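Local coordinates for subtilisin-like protein (Prochloron didemni, PDB 3ZXY) that probably cleaves peptide bonds as a subtilisin-type serine endopeptidase, the chain here being the protease domain of the longer protein PatA, at residues Ser49-His54 with Thr210-Pro215; Thr53-Ile58 with Asn110-Glu115; Gly105-Asn110 with Pro235-Val240; Arg241-Gln246 with Phe273-Gly278. The protein carries 1 engineered substitution. All coordinates share one frame; numbering follows the deposited sequence.

Contact 1: Ser49-His54 with Thr210-Pro215; sequences SAHGTH and TAFATP. Engineered in segment 210-215: Ala211 (natural residue Ser).
His51 and His54 face Ala211 and Phe212 across two helical segments, 49-54 and 210-215, that run in nearly the same direction, with axes 28° apart and 10.9 Å at closest approach. Side chains bridge that wide spacing. Both imidazoles leave their helix with CG anti to the backbone N (chi1 -162° for His51), which carries the His51 ring out beside the start of the other helix, where NE2 lies 3.4 Å from CB of Ala211. Phe212 reaches back between the two histidines: its CD1 is 3.5 Å from His54 ND1, and its CZ is 4.1 Å from His51 CD2. The His54 and Phe212 side chains cross at roughly a right angle, with ring planes 68° apart, whereas His51 meets the phenyl more obliquely. Putting a serine in place of Phe212 would probably open a gap between the helices and leave both imidazoles less firmly seated. His51 ND1 binds Asp16 and His54 NE2 binds the carbonyl of Glu205. Asp16, His51 and the residue at 211 form the predicted charge relay of a subtilase; with the engineered alanine, the hydroxyl of the natural serine is missing beside NE2.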
loop_
_atom_site.group_PDB
_atom_site.type_symbol
_atom_site.label_atom_id
_atom_site.label_comp_id
_atom_site.label_asym_id
_atom_site.label_seq_id
_atom_site.Cartn_x
_atom_site.Cartn_y
_atom_site.Cartn_z
ATOM N N SER A 49 -15.569 4.053 -3.760
ATOM C CA SER A 49 -15.590 2.895 -4.667
ATOM C C SER A 49 -14.558 3.074 -5.792
ATOM O O SER A 49 -13.832 2.137 -6.144
ATOM C CB SER A 49 -16.974 2.699 -5.270
ATOM O OG SER A 49 -17.916 2.247 -4.316
ATOM N N ALA A 50 -14.452 4.286 -6.338
ATOM C CA ALA A 50 -13.446 4.565 -7.362
ATOM C C ALA A 50 -12.047 4.402 -6.799
ATOM O O ALA A 50 -11.190 3.731 -7.381
ATOM C CB ALA A 50 -13.622 5.970 -7.918
ATOM N N HIS A 51 -11.824 4.971 -5.630
ATOM C CA HIS A 51 -10.511 4.953 -4.998
ATOM C C HIS A 51 -10.084 3.532 -4.680
ATOM O O HIS A 51 -8.974 3.093 -5.042
ATOM C CB HIS A 51 -10.598 5.818 -3.738
ATOM C CG HIS A 51 -9.275 6.270 -3.194
ATOM N ND1 HIS A 51 -8.588 5.542 -2.296
ATOM C CD2 HIS A 51 -8.558 7.451 -3.381
ATOM C CE1 HIS A 51 -7.468 6.195 -1.953
ATOM N NE2 HIS A 51 -7.442 7.368 -2.614
ATOM N N GLY A 52 -10.960 2.770 -4.037
ATOM C CA GLY A 52 -10.632 1.415 -3.616
ATOM C C GLY A 52 -10.465 0.454 -4.778
ATOM O O GLY A 52 -9.561 -0.378 -4.769
ATOM N N THR A 53 -11.327 0.562 -5.790
ATOM C CA THR A 53 -11.220 -0.313 -6.963
ATOM C C THR A 53 -9.908 -0.052 -7.705
ATOM O O THR A 53 -9.220 -0.998 -8.136
ATOM C CB THR A 53 -12.421 -0.106 -7.898
ATOM O OG1 THR A 53 -13.633 -0.378 -7.171
ATOM C CG2 THR A 53 -12.337 -1.002 -9.138
ATOM N N HIS A 54 -9.526 1.217 -7.810
ATOM C CA HIS A 54 -8.284 1.583 -8.476
ATOM C C HIS A 54 -7.101 1.039 -7.707
ATOM O O HIS A 54 -6.241 0.348 -8.274
ATOM C CB HIS A 54 -8.203 3.091 -8.597
ATOM C CG HIS A 54 -7.180 3.570 -9.583
ATOM N ND1 HIS A 54 -5.853 3.549 -9.317
ATOM C CD2 HIS A 54 -7.319 4.096 -10.862
ATOM C CE1 HIS A 54 -5.183 4.059 -10.361
ATOM N NE2 HIS A 54 -6.069 4.382 -11.312
ATOM N N THR A 210 -0.110 10.109 -3.895
ATOM C CA THR A 210 0.533 9.134 -3.033
ATOM C C THR A 210 -0.342 7.907 -2.778
ATOM O O THR A 210 0.191 6.839 -2.496
ATOM C CB THR A 210 1.014 9.739 -1.691
ATOM O OG1 THR A 210 -0.092 10.221 -0.917
ATOM C CG2 THR A 210 2.013 10.879 -1.928
ATOM N N ALA A 211 -1.670 8.054 -2.890
ATOM C CA ALA A 211 -2.568 6.902 -2.750
ATOM C C ALA A 211 -2.329 5.814 -3.779
ATOM O O ALA A 211 -2.694 4.663 -3.549
ATOM C CB ALA A 211 -4.019 7.342 -2.835
ATOM N N PHE A 212 -1.767 6.172 -4.924
ATOM C CA PHE A 212 -1.568 5.232 -6.027
ATOM C C PHE A 212 -0.138 4.714 -6.083
ATOM O O PHE A 212 0.113 3.588 -6.537
ATOM C CB PHE A 212 -2.087 5.856 -7.323
ATOM C CG PHE A 212 -3.451 6.417 -7.138
ATOM C CD1 PHE A 212 -4.510 5.572 -6.864
ATOM C CD2 PHE A 212 -3.647 7.773 -7.060
ATOM C CE1 PHE A 212 -5.769 6.074 -6.606
ATOM C CE2 PHE A 212 -4.897 8.289 -6.795
ATOM C CZ PHE A 212 -5.966 7.437 -6.584
ATOM N N ALA A 213 0.788 5.491 -5.547
ATOM C CA ALA A 213 2.173 5.027 -5.324
ATOM C C ALA A 213 2.222 3.952 -4.242
ATOM O O ALA A 213 2.989 2.993 -4.331
ATOM C CB ALA A 213 3.054 6.218 -4.922
ATOM N N THR A 214 1.395 4.119 -3.206
ATOM C CA THR A 214 1.363 3.209 -2.060
ATOM C C THR A 214 1.173 1.731 -2.472
ATOM O O THR A 214 1.963 0.890 -2.056
ATOM C CB THR A 214 0.336 3.703 -1.018
ATOM O OG1 THR A 214 0.763 4.977 -0.530
ATOM C CG2 THR A 214 0.204 2.752 0.160
ATOM N N PRO A 215 0.150 1.404 -3.291
ATOM C CA PRO A 215 -0.043 0.003 -3.691
ATOM C C PRO A 215 1.055 -0.564 -4.564
ATOM O O PRO A 215 1.224 -1.793 -4.607
ATOM C CB PRO A 215 -1.406 0.008 -4.396
ATOM C CG PRO A 215 -1.615 1.423 -4.789
ATOM C CD PRO A 215 -0.990 2.239 -3.711
#

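Contact 2: Thr53-Ile58 with Asn110-Glu115; sequences THVASI and NISGGE
Val55 carries the apolar part of this contact alone, setting both its methyl groups against the end of strand 108-111 and the turn that follows. A chi1 of 166° sets CG1 opposite the backbone N, toward the strand, 3.6 Å from ND2 of Asn110. CG2 lies alongside Ser112, 3.8 Å from OG and 4.0 Å from CB. The polar part lies within segment 110-115. Asn110 ND2 donates to Ser112 OG at 3.0 Å, with an N-H...O angle of 154° and the oxygen close to the amide plane. That hydroxyl also bonds the carbonyl of Ala211, while Asn110 OD1 pairs with Ser218, so the buried polar groups next to Val55 are matched to one another and to helix 210-230. With an alanine at Ser112, the Ala211 carbonyl would probably lose this donor and Asn110 ND2 its acceptor, and the methyls of Val55 the hydroxyl they touch. The backbone contributes an inverse gamma turn centred on Ser112, closed by a weak Gly113 N to Ile111 O bond; as in other subtilisins, the chain leaving it probably borders the substrate cleft. Helix 47-60 thus rests through Val55 on the central parallel sheet, touching Ile14 and Asp16 of strand 11-16, while Thr214 and Pro215 of helix 210-230 pack against Ser112.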
loop_
_atom_site.group_PDB
_atom_site.type_symbol
_atom_site.label_atom_id
_atom_site.label_comp_id
_atom_site.label_asym_id
_atom_site.label_seq_id
_atom_site.Cartn_x
_atom_site.Cartn_y
_atom_site.Cartn_z
ATOM N N THR A 53 -11.327 0.562 -5.790
ATOM C CA THR A 53 -11.220 -0.313 -6.963
ATOM C C THR A 53 -9.908 -0.052 -7.705
ATOM O O THR A 53 -9.220 -0.998 -8.136
ATOM C CB THR A 53 -12.421 -0.106 -7.898
ATOM O OG1 THR A 53 -13.633 -0.378 -7.171
ATOM C CG2 THR A 53 -12.337 -1.002 -9.138
ATOM N N HIS A 54 -9.526 1.217 -7.810
ATOM C CA HIS A 54 -8.284 1.583 -8.476
ATOM C C HIS A 54 -7.101 1.039 -7.707
ATOM O O HIS A 54 -6.241 0.348 -8.274
ATOM C CB HIS A 54 -8.203 3.091 -8.597
ATOM C CG HIS A 54 -7.180 3.570 -9.583
ATOM N ND1 HIS A 54 -5.853 3.549 -9.317
ATOM C CD2 HIS A 54 -7.319 4.096 -10.862
ATOM C CE1 HIS A 54 -5.183 4.059 -10.361
ATOM N NE2 HIS A 54 -6.069 4.382 -11.312
ATOM N N VAL A 55 -7.050 1.315 -6.401
ATOM C CA VAL A 55 -5.937 0.845 -5.542
ATOM C C VAL A 55 -5.805 -0.689 -5.585
ATOM O O VAL A 55 -4.702 -1.227 -5.761
ATOM C CB VAL A 55 -6.117 1.359 -4.086
ATOM C CG1 VAL A 55 -5.208 0.625 -3.088
ATOM C CG2 VAL A 55 -5.865 2.859 -4.024
ATOM N N ALA A 56 -6.921 -1.394 -5.463
ATOM C CA ALA A 56 -6.885 -2.856 -5.460
ATOM C C ALA A 56 -6.375 -3.369 -6.794
ATOM O O ALA A 56 -5.588 -4.332 -6.822
ATOM C CB ALA A 56 -8.249 -3.457 -5.145
ATOM N N SER A 57 -6.757 -2.715 -7.887
ATOM C CA SER A 57 -6.391 -3.199 -9.222
ATOM C C SER A 57 -4.884 -3.107 -9.478
ATOM O O SER A 57 -4.323 -3.914 -10.214
ATOM C CB SER A 57 -7.186 -2.469 -10.305
ATOM O OG SER A 57 -6.794 -1.120 -10.472
ATOM N N ILE A 58 -4.228 -2.130 -8.870
ATOM C CA ILE A 58 -2.783 -1.957 -9.040
ATOM C C ILE A 58 -2.023 -3.185 -8.557
ATOM O O ILE A 58 -0.990 -3.558 -9.137
ATOM C CB ILE A 58 -2.297 -0.661 -8.338
ATOM C CG1 ILE A 58 -2.788 0.561 -9.107
ATOM C CG2 ILE A 58 -0.772 -0.625 -8.233
ATOM C CD1 ILE A 58 -2.737 1.840 -8.280
ATOM N N ASN A 110 -2.181 -2.406 3.147
ATOM C CA ASN A 110 -2.075 -1.184 2.330
ATOM C C ASN A 110 -3.103 -0.179 2.814
ATOM O O ASN A 110 -4.299 -0.466 2.803
ATOM C CB ASN A 110 -2.343 -1.533 0.860
ATOM C CG ASN A 110 -2.160 -0.354 -0.085
ATOM O OD1 ASN A 110 -1.111 -0.225 -0.718
ATOM N ND2 ASN A 110 -3.162 0.539 -0.170
ATOM N N ILE A 111 -2.641 0.995 3.228
ATOM C CA ILE A 111 -3.558 2.090 3.608
ATOM C C ILE A 111 -3.213 3.323 2.773
ATOM O O ILE A 111 -2.323 4.108 3.112
ATOM C CB ILE A 111 -3.475 2.415 5.104
ATOM C CG1 ILE A 111 -3.755 1.167 5.944
ATOM C CG2 ILE A 111 -4.444 3.542 5.462
ATOM C CD1 ILE A 111 -3.749 1.407 7.441
ATOM N N SER A 112 -3.935 3.475 1.678
ATOM C CA SER A 112 -3.773 4.610 0.780
ATOM C C SER A 112 -4.609 5.760 1.293
ATOM O O SER A 112 -5.539 6.223 0.622
ATOM C CB SER A 112 -4.212 4.247 -0.627
ATOM O OG SER A 112 -3.280 3.352 -1.224
ATOM N N GLY A 113 -4.319 6.192 2.504
ATOM C CA GLY A 113 -5.054 7.282 3.126
ATOM C C GLY A 113 -4.403 7.650 4.430
ATOM O O GLY A 113 -3.414 7.045 4.826
ATOM N N GLY A 114 -4.980 8.627 5.112
ATOM C CA GLY A 114 -4.430 9.101 6.371
ATOM C C GLY A 114 -4.986 10.460 6.709
ATOM O O GLY A 114 -5.931 10.931 6.069
ATOM N N GLU A 115 -4.409 11.070 7.737
ATOM C CA GLU A 115 -4.838 12.364 8.231
ATOM C C GLU A 115 -3.598 13.202 8.485
ATOM O O GLU A 115 -2.620 12.712 9.040
ATOM C CB GLU A 115 -5.627 12.199 9.546
ATOM C CG GLU A 115 -6.099 13.501 10.165
ATOM C CD GLU A 115 -7.238 13.337 11.156
ATOM O OE1 GLU A 115 -7.437 12.220 11.686
ATOM O OE2 GLU A 115 -7.950 14.343 11.396
#

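Contact 3: Gly105-Asn110 with Pro235-Val240; sequences GAHIIN and PDPQKV
His107 makes the whole contact with two prolines, and its tighter half is at Pro237. There the backbone oxygen of His107 sits 3.5 Å from both CB and CG of the proline ring, and His107 CB follows at 4.1 Å from Pro237 CG, which lies at the edge of the imidazole near its plane. The looser half is at Pro235: CD2 of His107 comes to 4.1 Å from Pro235 CB, and NE2 to the same distance from Pro235 CG, with both residues partly open to solvent while Pro237 is buried. The imidazole is directed to this side with CG anti to the carbonyl carbon (chi1 -66°). Its ND1 takes the backbone N-H of Arg11, which helps to set the rotation of the ring. Pro237 begins helix 237-247, and Asp236 caps it: OD1 accepts from Lys239 N at 3.2 Å, from well above the carboxylate plane, and has a second partner in Asn137. Two residues before His107, Gly105 closes the end of helix 91-103 in a Schellman motif. Since ND1 acts as an acceptor, a neutral His107 would probably carry its proton on NE2, beside the apolar Pro235, and van der Waals packing joins it to both prolines.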
loop_
_atom_site.group_PDB
_atom_site.type_symbol
_atom_site.label_atom_id
_atom_site.label_comp_id
_atom_site.label_asym_id
_atom_site.label_seq_id
_atom_site.Cartn_x
_atom_site.Cartn_y
_atom_site.Cartn_z
ATOM N N GLY A 105 -4.918 -12.654 9.149
ATOM C CA GLY A 105 -3.625 -13.174 8.707
ATOM C C GLY A 105 -2.912 -12.387 7.624
ATOM O O GLY A 105 -2.072 -12.951 6.901
ATOM N N ALA A 106 -3.197 -11.090 7.521
ATOM C CA ALA A 106 -2.494 -10.239 6.570
ATOM C C ALA A 106 -0.999 -10.226 6.870
ATOM O O ALA A 106 -0.600 -10.161 8.030
ATOM C CB ALA A 106 -3.028 -8.803 6.616
ATOM N N HIS A 107 -0.183 -10.264 5.817
ATOM C CA HIS A 107 1.256 -9.978 5.917
ATOM C C HIS A 107 1.543 -8.513 5.681
ATOM O O HIS A 107 2.476 -7.953 6.255
ATOM C CB HIS A 107 2.042 -10.781 4.884
ATOM C CG HIS A 107 2.007 -12.247 5.116
ATOM N ND1 HIS A 107 1.156 -13.061 4.469
ATOM C CD2 HIS A 107 2.769 -13.049 5.947
ATOM C CE1 HIS A 107 1.337 -14.316 4.885
ATOM N NE2 HIS A 107 2.334 -14.320 5.790
ATOM N N ILE A 108 0.761 -7.902 4.790
ATOM C CA ILE A 108 0.909 -6.516 4.378
ATOM C C ILE A 108 -0.472 -5.888 4.444
ATOM O O ILE A 108 -1.464 -6.527 4.071
ATOM C CB ILE A 108 1.453 -6.404 2.933
ATOM C CG1 ILE A 108 2.886 -6.909 2.857
ATOM C CG2 ILE A 108 1.367 -4.965 2.401
ATOM C CD1 ILE A 108 3.272 -7.347 1.460
ATOM N N ILE A 109 -0.525 -4.665 4.965
ATOM C CA ILE A 109 -1.758 -3.866 5.030
ATOM C C ILE A 109 -1.487 -2.573 4.263
ATOM O O ILE A 109 -0.646 -1.774 4.657
ATOM C CB ILE A 109 -2.164 -3.580 6.492
ATOM C CG1 ILE A 109 -2.472 -4.890 7.217
ATOM C CG2 ILE A 109 -3.387 -2.650 6.554
ATOM C CD1 ILE A 109 -2.778 -4.732 8.699
ATOM N N ASN A 110 -2.181 -2.406 3.147
ATOM C CA ASN A 110 -2.075 -1.184 2.330
ATOM C C ASN A 110 -3.103 -0.179 2.814
ATOM O O ASN A 110 -4.299 -0.466 2.803
ATOM C CB ASN A 110 -2.343 -1.533 0.860
ATOM C CG ASN A 110 -2.160 -0.354 -0.085
ATOM O OD1 ASN A 110 -1.111 -0.225 -0.718
ATOM N ND2 ASN A 110 -3.162 0.539 -0.170
ATOM N N PRO A 235 8.088 -15.949 5.872
ATOM C CA PRO A 235 7.907 -14.559 5.435
ATOM C C PRO A 235 8.145 -13.566 6.579
ATOM O O PRO A 235 7.709 -13.805 7.699
ATOM C CB PRO A 235 6.439 -14.509 4.995
ATOM C CG PRO A 235 5.996 -15.908 4.824
ATOM C CD PRO A 235 6.881 -16.765 5.661
ATOM N N ASP A 236 8.837 -12.469 6.276
ATOM C CA ASP A 236 9.259 -11.510 7.301
ATOM C C ASP A 236 8.998 -10.100 6.790
ATOM O O ASP A 236 9.868 -9.473 6.163
ATOM C CB ASP A 236 10.743 -11.726 7.612
ATOM C CG ASP A 236 11.235 -10.937 8.815
ATOM O OD1 ASP A 236 10.562 -9.977 9.264
ATOM O OD2 ASP A 236 12.358 -11.281 9.313
ATOM N N PRO A 237 7.775 -9.609 7.014
ATOM C CA PRO A 237 7.388 -8.318 6.487
ATOM C C PRO A 237 8.270 -7.167 6.945
ATOM O O PRO A 237 8.573 -6.280 6.130
ATOM C CB PRO A 237 5.936 -8.174 6.956
ATOM C CG PRO A 237 5.457 -9.603 6.918
ATOM C CD PRO A 237 6.611 -10.369 7.503
ATOM N N GLN A 238 8.686 -7.148 8.209
ATOM C CA GLN A 238 9.561 -6.071 8.662
ATOM C C GLN A 238 10.944 -6.136 8.018
ATOM O O GLN A 238 11.560 -5.112 7.769
ATOM C CB GLN A 238 9.642 -5.992 10.186
ATOM C CG GLN A 238 8.421 -5.319 10.812
ATOM C CD GLN A 238 8.281 -3.842 10.417
ATOM O OE1 GLN A 238 9.268 -3.104 10.366
ATOM N NE2 GLN A 238 7.061 -3.417 10.133
ATOM N N LYS A 239 11.423 -7.326 7.704
ATOM C CA LYS A 239 12.671 -7.450 6.952
ATOM C C LYS A 239 12.502 -6.899 5.543
ATOM O O LYS A 239 13.417 -6.255 4.999
ATOM C CB LYS A 239 13.135 -8.914 6.881
ATOM C CG LYS A 239 14.472 -9.090 6.167
ATOM C CD LYS A 239 14.943 -10.530 6.249
ATOM C CE LYS A 239 16.367 -10.704 5.714
ATOM N NZ LYS A 239 16.689 -12.150 5.543
ATOM N N VAL A 240 11.351 -7.163 4.927
ATOM C CA VAL A 240 11.093 -6.639 3.597
ATOM C C VAL A 240 11.080 -5.107 3.608
ATOM O O VAL A 240 11.638 -4.460 2.709
ATOM C CB VAL A 240 9.804 -7.243 3.011
ATOM C CG1 VAL A 240 9.311 -6.415 1.827
ATOM C CG2 VAL A 240 10.027 -8.722 2.654
#

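Contact 4: Arg241-Gln246 with Phe273-Gly278; sequences RQLLLQ and FTLLKG
Leu243 splits its two methyls between Leu275 and Leu276: CD2 lies 3.8 Å from Leu275 CB, and CD1 is 3.9 Å from Leu276 CB. Leu243 and Leu275 lie alongside each other, pointing opposite ways, whereas Leu276 comes across Leu243 at about a right angle. Leu276 swings its CG away from the backbone N (chi1 -172°), which places CG and CD1 against Leu243 CD1. Toward the solvent side, the extended Gln246 crosses Leu275, with CG and OE1 each 3.8 Å from CD1; Leu275 has two deposited conformers, so this part holds for the one described. One step out, Gln246 NE2 is tied to the C-terminal carboxylate of Ser282, which probably steadies the amide. Leu276 also rests on Leu224 of helix 210-230, a residue that Leu244 and Phe273 touch as well, giving both segments a common floor. The axes approach to 9.6 Å with 127° between their directions. Between the helices the chain carries the Cys251-Cys262 disulfide. This is plain apolar helix-helix packing, steeply crossed, of the last two helices of a subtilase domain against its long helix 210-230.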
loop_
_atom_site.group_PDB
_atom_site.type_symbol
_atom_site.label_atom_id
_atom_site.label_comp_id
_atom_site.label_asym_id
_atom_site.label_seq_id
_atom_site.Cartn_x
_atom_site.Cartn_y
_atom_site.Cartn_z
ATOM N N ARG A 241 10.476 -4.510 4.629
ATOM C CA ARG A 241 10.582 -3.064 4.797
ATOM C C ARG A 241 12.036 -2.589 4.834
ATOM O O ARG A 241 12.410 -1.615 4.187
ATOM C CB ARG A 241 9.872 -2.631 6.075
ATOM C CG ARG A 241 9.946 -1.145 6.378
ATOM C CD ARG A 241 9.202 -0.897 7.669
ATOM N NE ARG A 241 9.270 0.425 8.209
ATOM C CZ ARG A 241 10.120 0.859 9.130
ATOM N NH1 ARG A 241 11.123 0.109 9.603
ATOM N NH2 ARG A 241 9.969 2.095 9.580
ATOM N N GLN A 242 12.862 -3.296 5.604
ATOM C CA GLN A 242 14.270 -2.913 5.758
ATOM C C GLN A 242 14.996 -3.014 4.407
ATOM O O GLN A 242 15.819 -2.150 4.051
ATOM C CB GLN A 242 14.928 -3.794 6.825
ATOM C CG GLN A 242 16.238 -3.241 7.346
ATOM C CD GLN A 242 16.084 -2.095 8.341
ATOM O OE1 GLN A 242 14.983 -1.581 8.571
ATOM N NE2 GLN A 242 17.187 -1.689 8.930
ATOM N N LEU A 243 14.694 -4.072 3.659
ATOM C CA LEU A 243 15.294 -4.251 2.332
ATOM C C LEU A 243 14.908 -3.134 1.367
ATOM O O LEU A 243 15.740 -2.637 0.612
ATOM C CB LEU A 243 14.901 -5.603 1.723
ATOM C CG LEU A 243 15.483 -6.840 2.401
ATOM C CD1 LEU A 243 14.672 -8.065 1.989
ATOM C CD2 LEU A 243 16.944 -7.014 2.035
ATOM N N LEU A 244 13.639 -2.743 1.393
ATOM C CA LEU A 244 13.160 -1.675 0.530
ATOM C C LEU A 244 13.807 -0.350 0.895
ATOM O O LEU A 244 14.187 0.440 0.011
ATOM C CB LEU A 244 11.628 -1.590 0.600
ATOM C CG LEU A 244 10.901 -2.711 -0.145
ATOM C CD1 LEU A 244 9.419 -2.790 0.240
ATOM C CD2 LEU A 244 11.075 -2.529 -1.654
ATOM N N LEU A 245 13.912 -0.063 2.187
ATOM C CA LEU A 245 14.554 1.158 2.634
ATOM C C LEU A 245 16.051 1.169 2.340
ATOM O O LEU A 245 16.595 2.185 1.911
ATOM C CB LEU A 245 14.289 1.398 4.131
ATOM C CG LEU A 245 12.851 1.730 4.502
ATOM C CD1 LEU A 245 12.715 1.677 6.019
ATOM C CD2 LEU A 245 12.444 3.098 3.972
ATOM N N GLN A 246 16.730 0.041 2.544
ATOM C CA GLN A 246 18.175 -0.003 2.339
ATOM C C GLN A 246 18.583 0.128 0.881
ATOM O O GLN A 246 19.599 0.759 0.567
ATOM C CB GLN A 246 18.753 -1.300 2.896
ATOM C CG GLN A 246 20.259 -1.340 2.753
ATOM C CD GLN A 246 20.929 -2.239 3.755
ATOM O OE1 GLN A 246 21.689 -3.133 3.380
ATOM N NE2 GLN A 246 20.711 -1.965 5.042
ATOM N N PHE A 273 15.646 -6.956 -4.538
ATOM C CA PHE A 273 15.745 -8.386 -4.801
ATOM C C PHE A 273 17.191 -8.847 -4.683
ATOM O O PHE A 273 17.453 -9.905 -4.125
ATOM C CB PHE A 273 15.160 -8.740 -6.160
ATOM C CG PHE A 273 13.694 -9.061 -6.100
ATOM C CD1 PHE A 273 12.739 -8.067 -6.197
ATOM C CD2 PHE A 273 13.271 -10.384 -5.960
ATOM C CE1 PHE A 273 11.385 -8.378 -6.137
ATOM C CE2 PHE A 273 11.928 -10.693 -5.912
ATOM C CZ PHE A 273 10.992 -9.690 -5.994
ATOM N N THR A 274 18.128 -8.076 -5.221
ATOM C CA THR A 274 19.552 -8.471 -5.141
ATOM C C THR A 274 20.004 -8.611 -3.686
ATOM O O THR A 274 20.740 -9.534 -3.338
ATOM C CB THR A 274 20.423 -7.462 -5.899
ATOM O OG1 THR A 274 20.080 -7.552 -7.290
ATOM C CG2 THR A 274 21.938 -7.768 -5.733
ATOM N N LEU A 275 19.571 -7.691 -2.838
ATOM C CA LEU A 275 19.931 -7.735 -1.413
ATOM C C LEU A 275 19.302 -8.935 -0.732
ATOM O O LEU A 275 19.955 -9.615 0.034
ATOM C CB LEU A 275 19.522 -6.476 -0.643
ATOM C CG LEU A 275 20.483 -5.302 -0.646
ATOM C CD1 LEU A 275 19.909 -4.218 0.255
ATOM C CD2 LEU A 275 21.883 -5.719 -0.210
ATOM N N LEU A 276 18.041 -9.211 -1.029
ATOM C CA LEU A 276 17.369 -10.385 -0.471
ATOM C C LEU A 276 18.094 -11.658 -0.894
ATOM O O LEU A 276 18.374 -12.522 -0.061
ATOM C CB LEU A 276 15.898 -10.403 -0.921
ATOM C CG LEU A 276 14.977 -11.440 -0.302
ATOM C CD1 LEU A 276 13.532 -10.996 -0.576
ATOM C CD2 LEU A 276 15.256 -12.804 -0.861
ATOM N N LYS A 277 18.425 -11.748 -2.175
ATOM C CA LYS A 277 19.018 -12.962 -2.708
ATOM C C LYS A 277 20.425 -13.200 -2.181
ATOM O O LYS A 277 20.842 -14.350 -2.008
ATOM C CB LYS A 277 19.021 -12.942 -4.238
ATOM C CG LYS A 277 17.610 -13.101 -4.760
ATOM C CD LYS A 277 17.483 -12.650 -6.207
ATOM C CE LYS A 277 18.005 -13.652 -7.204
ATOM N NZ LYS A 277 17.440 -13.286 -8.531
ATOM N N GLY A 278 21.175 -12.125 -1.934
ATOM C CA GLY A 278 22.542 -12.255 -1.455
ATOM C C GLY A 278 22.672 -12.533 0.036
ATOM O O GLY A 278 23.695 -13.102 0.468
#

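In the fold
Contacts 1 and 2 start from the same helix, 47-60, and their centres lie only about 4 Å apart; the Ala211 carbonyl and Ser112 hydroxyl join them directly. Together they hold or border the predicted charge relay, at the C-terminal ends of the central strands. Contacts 2 and 3 share strand 108-111 and Asn110, their centres about 16 Å apart. Contacts 3 and 4 share helix 237-247, centres about 14 Å apart. In sequence, contacts 1 and 2 each cross contact 3, while contact 4 follows them all, its centre about 25 Å from that of contact 1. The series therefore runs from the predicted active site, along a central strand, to the C-terminal helices of the subtilase domain.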